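Local coordinates for protein putative hydroxymethylglutaryl-CoA synthase (Streptococcus mutans, PDB 3SQZ) that binds coenzyme A in a thiolase-type fold and probably acts as a hydroxymethylglutaryl-CoA synthase, an acyltransferase, at residues S147-L152 with E348-T353; D241-T246 with A337-G342. All coordinates share one frame; numbering follows the deposited sequence.

Contact 1 of 2, residues S147-L152 with E348-T353; sequences SATAAL and EIFTGT
T149 is the main contributor from the helix, presenting its methyl to two side chains of the strand at once. CG2 lies 3.6 Å from CE2 of F350 and 3.7 Å from CD of E348, so the methyl bridges a ring and a carboxylate that stand on one side of the strand, two residues apart. The torsion explains the placement: chi1 of -64° sets OG1 of T149 beside the backbone N and leaves CG2 anti to it, reaching off the helix toward the strand. T149 OG1 also passes 3.7 Å from F350 CE2, but its polar partner is the hydroxyl of S340. E348 runs out extended, all of its atoms from CB onward coming within about 4 Å of the T149 methyl, while OE1 is hydrogen-bonded to the hydroxyl of Y146, the residue before S147.

L152, one turn on, meets the ring at CE1, the other carbon next to CZ. Its CD2 is 4.1 Å from CE1 of F350, and the two side chains run at about a right angle. Both methyls approach the ring obliquely, T149 at CE2 and L152 at CE1, in an apolar packing contact. Segment axes 9.9 Å apart, inclined at 45°, agree with a helix laid on a sheet through side chains.

F317 of helix 315-326 touches T149, L152 and F350, closing the cluster with a second helix. I349 points the other way, onto helix 232-254, placing strand 346-354 between helices on both faces of the sheet, as in the layered thiolase fold.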
loop_
_atom_site.group_PDB
_atom_site.type_symbol
_atom_site.label_atom_id
_atom_site.label_comp_id
_atom_site.label_asym_id
_atom_site.label_seq_id
_atom_site.Cartn_x
_atom_site.Cartn_y
_atom_site.Cartn_z
ATOM N N SER A 147 4.522 7.533 3.147
ATOM C CA SER A 147 5.431 8.088 2.151
ATOM C C SER A 147 5.019 7.969 0.689
ATOM O O SER A 147 5.498 8.756 -0.123
ATOM C CB SER A 147 6.837 7.520 2.340
ATOM O OG SER A 147 6.795 6.119 2.165
ATOM N N ALA A 148 4.168 7.013 0.323
ATOM C CA ALA A 148 3.761 6.954 -1.078
ATOM C C ALA A 148 2.961 8.178 -1.500
ATOM O O ALA A 148 2.924 8.520 -2.684
ATOM C CB ALA A 148 3.009 5.678 -1.399
ATOM N N THR A 149 2.325 8.837 -0.535
ATOM C CA THR A 149 1.612 10.077 -0.811
ATOM C C THR A 149 2.559 11.191 -1.254
ATOM O O THR A 149 2.270 11.928 -2.200
ATOM C CB THR A 149 0.799 10.491 0.417
ATOM O OG1 THR A 149 -0.183 9.479 0.644
ATOM C CG2 THR A 149 0.116 11.834 0.217
ATOM N N ALA A 150 3.696 11.308 -0.574
ATOM C CA ALA A 150 4.722 12.271 -0.975
ATOM C C ALA A 150 5.322 11.879 -2.325
ATOM O O ALA A 150 5.583 12.743 -3.167
ATOM C CB ALA A 150 5.809 12.382 0.087
ATOM N N ALA A 151 5.520 10.583 -2.547
ATOM C CA ALA A 151 6.048 10.112 -3.819
ATOM C C ALA A 151 5.125 10.503 -4.965
ATOM O O ALA A 151 5.578 10.970 -6.011
ATOM C CB ALA A 151 6.237 8.598 -3.782
ATOM N N LEU A 152 3.830 10.292 -4.773
ATOM C CA LEU A 152 2.855 10.628 -5.787
ATOM C C LEU A 152 2.843 12.124 -6.065
ATOM O O LEU A 152 2.712 12.553 -7.207
ATOM C CB LEU A 152 1.476 10.165 -5.333
ATOM C CG LEU A 152 0.377 10.073 -6.376
ATOM C CD1 LEU A 152 0.788 9.082 -7.454
ATOM C CD2 LEU A 152 -0.909 9.623 -5.715
ATOM N N GLU A 348 -1.888 13.391 5.437
ATOM C CA GLU A 348 -2.135 14.284 4.320
ATOM C C GLU A 348 -3.452 13.937 3.665
ATOM O O GLU A 348 -3.782 12.757 3.511
ATOM C CB GLU A 348 -0.985 14.241 3.301
ATOM C CG GLU A 348 -1.171 15.186 2.122
ATOM C CD GLU A 348 0.084 15.381 1.277
ATOM O OE1 GLU A 348 1.219 15.154 1.759
ATOM O OE2 GLU A 348 -0.078 15.760 0.100
ATOM N N ILE A 349 -4.211 14.968 3.302
ATOM C CA ILE A 349 -5.420 14.814 2.514
ATOM C C ILE A 349 -5.174 15.349 1.116
ATOM O O ILE A 349 -4.606 16.434 0.944
ATOM C CB ILE A 349 -6.588 15.535 3.170
ATOM C CG1 ILE A 349 -6.847 14.871 4.517
ATOM C CG2 ILE A 349 -7.825 15.518 2.255
ATOM C CD1 ILE A 349 -7.841 15.566 5.356
ATOM N N PHE A 350 -5.580 14.572 0.121
ATOM C CA PHE A 350 -5.475 14.971 -1.266
ATOM C C PHE A 350 -6.653 14.377 -2.018
ATOM O O PHE A 350 -7.400 13.560 -1.471
ATOM C CB PHE A 350 -4.127 14.562 -1.880
ATOM C CG PHE A 350 -3.888 13.077 -1.930
ATOM C CD1 PHE A 350 -4.049 12.369 -3.114
ATOM C CD2 PHE A 350 -3.454 12.393 -0.804
ATOM C CE1 PHE A 350 -3.802 11.005 -3.161
ATOM C CE2 PHE A 350 -3.214 11.029 -0.848
ATOM C CZ PHE A 350 -3.384 10.337 -2.028
ATOM N N THR A 351 -6.841 14.802 -3.260
ATOM C CA THR A 351 -8.034 14.430 -4.007
ATOM C C THR A 351 -7.710 14.145 -5.455
ATOM O O THR A 351 -6.653 14.525 -5.970
ATOM C CB THR A 351 -9.086 15.542 -3.992
ATOM O OG1 THR A 351 -8.591 16.660 -4.737
ATOM C CG2 THR A 351 -9.428 15.967 -2.570
ATOM N N GLY A 352 -8.657 13.506 -6.130
ATOM C CA GLY A 352 -8.533 13.245 -7.548
ATOM C C GLY A 352 -9.893 13.097 -8.196
ATOM O O GLY A 352 -10.907 12.931 -7.514
ATOM N N THR A 353 -9.910 13.149 -9.522
ATOM C CA THR A 353 -11.145 13.024 -10.291
ATOM C C THR A 353 -11.026 11.858 -11.260
ATOM O O THR A 353 -10.021 11.719 -11.964
ATOM C CB THR A 353 -11.440 14.312 -11.088
ATOM O OG1 THR A 353 -11.690 15.377 -10.169
ATOM C CG2 THR A 353 -12.666 14.134 -11.977
#

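Contact 2 of 2, residues D241-T246 with A337-G342; sequences DMLKTT and ALFSYG
The methyl CD1 of L243 lies over one face of the F339 ring, shifted toward CG, a CH-pi contact with the carbon 3.6 Å from the ring centroid and 19° off the ring normal. Its nearest ring atom is CG, at 3.4 Å, so the methyl is displaced toward the root of the phenyl group. CB of L243 follows the ring to its far end, 3.7 Å from F339 CZ, and the leucine thus spans the ring from CG to its tip. That span depends on CG of L243 being anti to the backbone N (chi1 172°), which carries CD1 across the ring.

Helix 232-254 packs here on strand 335-342 of the central mixed sheet, the segment axes 9.6 Å apart and inclined at 136°, within the thiolase fold. F339 and Y341, two residues apart on the strand, both face this helix. In the conformer of M242 given here, one of two, SD comes to the edge of the Y341 ring, 3.8 Å from CE1, as a Met-aromatic contact; with the side chain divided between two positions, this contact is less certain.

Y239, one turn earlier on the helix, meets F339 edge-to-face and also packs against Y341. The hydroxyl of Y341 is hydrogen-bonded to D218, and Y341 belongs to the coenzyme A pocket, touching the bound coenzyme A.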
loop_
_atom_site.group_PDB
_atom_site.type_symbol
_atom_site.label_atom_id
_atom_site.label_comp_id
_atom_site.label_asym_id
_atom_site.label_seq_id
_atom_site.Cartn_x
_atom_site.Cartn_y
_atom_site.Cartn_z
ATOM N N ASP A 241 -7.328 11.664 15.442
ATOM C CA ASP A 241 -7.178 13.095 15.696
ATOM C C ASP A 241 -6.500 13.827 14.535
ATOM O O ASP A 241 -6.874 14.953 14.198
ATOM C CB ASP A 241 -6.428 13.367 16.995
ATOM C CG ASP A 241 -6.454 14.835 17.364
ATOM O OD1 ASP A 241 -7.551 15.338 17.683
ATOM O OD2 ASP A 241 -5.391 15.490 17.319
ATOM N N MET A 242 -5.496 13.204 13.928
ATOM C CA MET A 242 -4.873 13.809 12.765
ATOM C C MET A 242 -5.836 13.827 11.586
ATOM O O MET A 242 -5.842 14.773 10.806
ATOM C CB MET A 242 -3.560 13.116 12.435
ATOM C CG MET A 242 -2.536 13.334 13.528
ATOM S SD MET A 242 -0.866 12.889 13.059
ATOM C CE MET A 242 -0.441 14.187 11.900
ATOM N N LEU A 243 -6.675 12.805 11.477
ATOM C CA LEU A 243 -7.716 12.822 10.456
ATOM C C LEU A 243 -8.674 13.995 10.687
ATOM O O LEU A 243 -8.925 14.801 9.788
ATOM C CB LEU A 243 -8.482 11.504 10.457
ATOM C CG LEU A 243 -9.730 11.431 9.581
ATOM C CD1 LEU A 243 -9.431 11.619 8.101
ATOM C CD2 LEU A 243 -10.436 10.110 9.819
ATOM N N LYS A 244 -9.203 14.091 11.901
ATOM C CA LYS A 244 -10.164 15.137 12.226
ATOM C C LYS A 244 -9.604 16.534 11.979
ATOM O O LYS A 244 -10.248 17.369 11.337
ATOM C CB LYS A 244 -10.610 15.018 13.687
ATOM C CG LYS A 244 -11.507 16.156 14.163
ATOM C CD LYS A 244 -11.844 16.017 15.638
ATOM C CE LYS A 244 -12.741 17.157 16.111
ATOM N NZ LYS A 244 -13.237 16.945 17.499
ATOM N N THR A 245 -8.404 16.787 12.494
ATOM C CA THR A 245 -7.827 18.127 12.429
ATOM C C THR A 245 -7.364 18.486 11.020
ATOM O O THR A 245 -7.495 19.631 10.589
ATOM C CB THR A 245 -6.678 18.325 13.450
ATOM O OG1 THR A 245 -5.662 17.336 13.247
ATOM C CG2 THR A 245 -7.204 18.232 14.877
ATOM N N THR A 246 -6.820 17.514 10.293
ATOM C CA THR A 246 -6.373 17.792 8.934
ATOM C C THR A 246 -7.578 18.026 8.019
ATOM O O THR A 246 -7.577 18.937 7.195
ATOM C CB THR A 246 -5.458 16.684 8.384
ATOM O OG1 THR A 246 -4.396 16.438 9.317
ATOM C CG2 THR A 246 -4.858 17.101 7.047
ATOM N N ALA A 337 -11.766 11.722 -2.255
ATOM C CA ALA A 337 -10.864 12.280 -1.252
ATOM C C ALA A 337 -10.104 11.139 -0.606
ATOM O O ALA A 337 -10.676 10.078 -0.335
ATOM C CB ALA A 337 -11.641 13.054 -0.206
ATOM N N LEU A 338 -8.819 11.367 -0.358
ATOM C CA LEU A 338 -7.945 10.352 0.208
ATOM C C LEU A 338 -7.250 10.885 1.462
ATOM O O LEU A 338 -6.719 12.007 1.467
ATOM C CB LEU A 338 -6.904 9.907 -0.824
ATOM C CG LEU A 338 -7.477 9.259 -2.091
ATOM C CD1 LEU A 338 -7.629 10.273 -3.222
ATOM C CD2 LEU A 338 -6.614 8.093 -2.529
ATOM N N PHE A 339 -7.259 10.073 2.520
ATOM C CA PHE A 339 -6.606 10.392 3.783
ATOM C C PHE A 339 -5.447 9.454 4.015
ATOM O O PHE A 339 -5.642 8.257 4.267
ATOM C CB PHE A 339 -7.546 10.257 4.980
ATOM C CG PHE A 339 -6.814 10.293 6.310
ATOM C CD1 PHE A 339 -6.221 11.470 6.757
ATOM C CD2 PHE A 339 -6.699 9.160 7.101
ATOM C CE1 PHE A 339 -5.545 11.522 7.970
ATOM C CE2 PHE A 339 -6.020 9.215 8.312
ATOM C CZ PHE A 339 -5.446 10.393 8.749
ATOM N N SER A 340 -4.244 9.997 3.925
ATOM C CA SER A 340 -3.032 9.234 4.161
ATOM C C SER A 340 -2.522 9.488 5.568
ATOM O O SER A 340 -2.572 10.612 6.055
ATOM C CB SER A 340 -1.975 9.637 3.129
ATOM O OG SER A 340 -0.765 8.916 3.294
ATOM N N TYR A 341 -2.064 8.427 6.220
ATOM C CA TYR A 341 -1.452 8.517 7.536
ATOM C C TYR A 341 -0.176 7.704 7.562
ATOM O O TYR A 341 -0.063 6.660 6.910
ATOM C CB TYR A 341 -2.404 7.984 8.618
ATOM C CG TYR A 341 -1.876 8.053 10.054
ATOM C CD1 TYR A 341 -1.954 9.231 10.788
ATOM C CD2 TYR A 341 -1.315 6.938 10.673
ATOM C CE1 TYR A 341 -1.489 9.300 12.089
ATOM C CE2 TYR A 341 -0.843 6.995 11.986
ATOM C CZ TYR A 341 -0.926 8.184 12.686
ATOM O OH TYR A 341 -0.465 8.280 13.984
ATOM N N GLY A 342 0.788 8.194 8.325
ATOM C CA GLY A 342 1.953 7.417 8.692
ATOM C C GLY A 342 2.241 7.687 10.152
ATOM O O GLY A 342 2.195 8.827 10.606
#

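Contacts 1 and 2 place helices on opposite faces of two neighbouring antiparallel strands, 346-354 and 335-342, with their centres 11 Å apart. Two hydrogen bonds probably join them: T149 OG1 to S340 OG at 2.8 Å, and the backbone pair E348 O to S340 N, also at 2.8 Å. On the other face, I349 CD1 packs 3.6 Å from T246 C. Contact 2 lies closer to the active site: the side chain of Y341 is about 4 Å from bound coenzyme A and about 4 Å from the side chain of H267, a predicted catalytic residue. The T149 side chain of contact 1 is about 8 Å from that of H267 and about 13 Å from the coenzyme A.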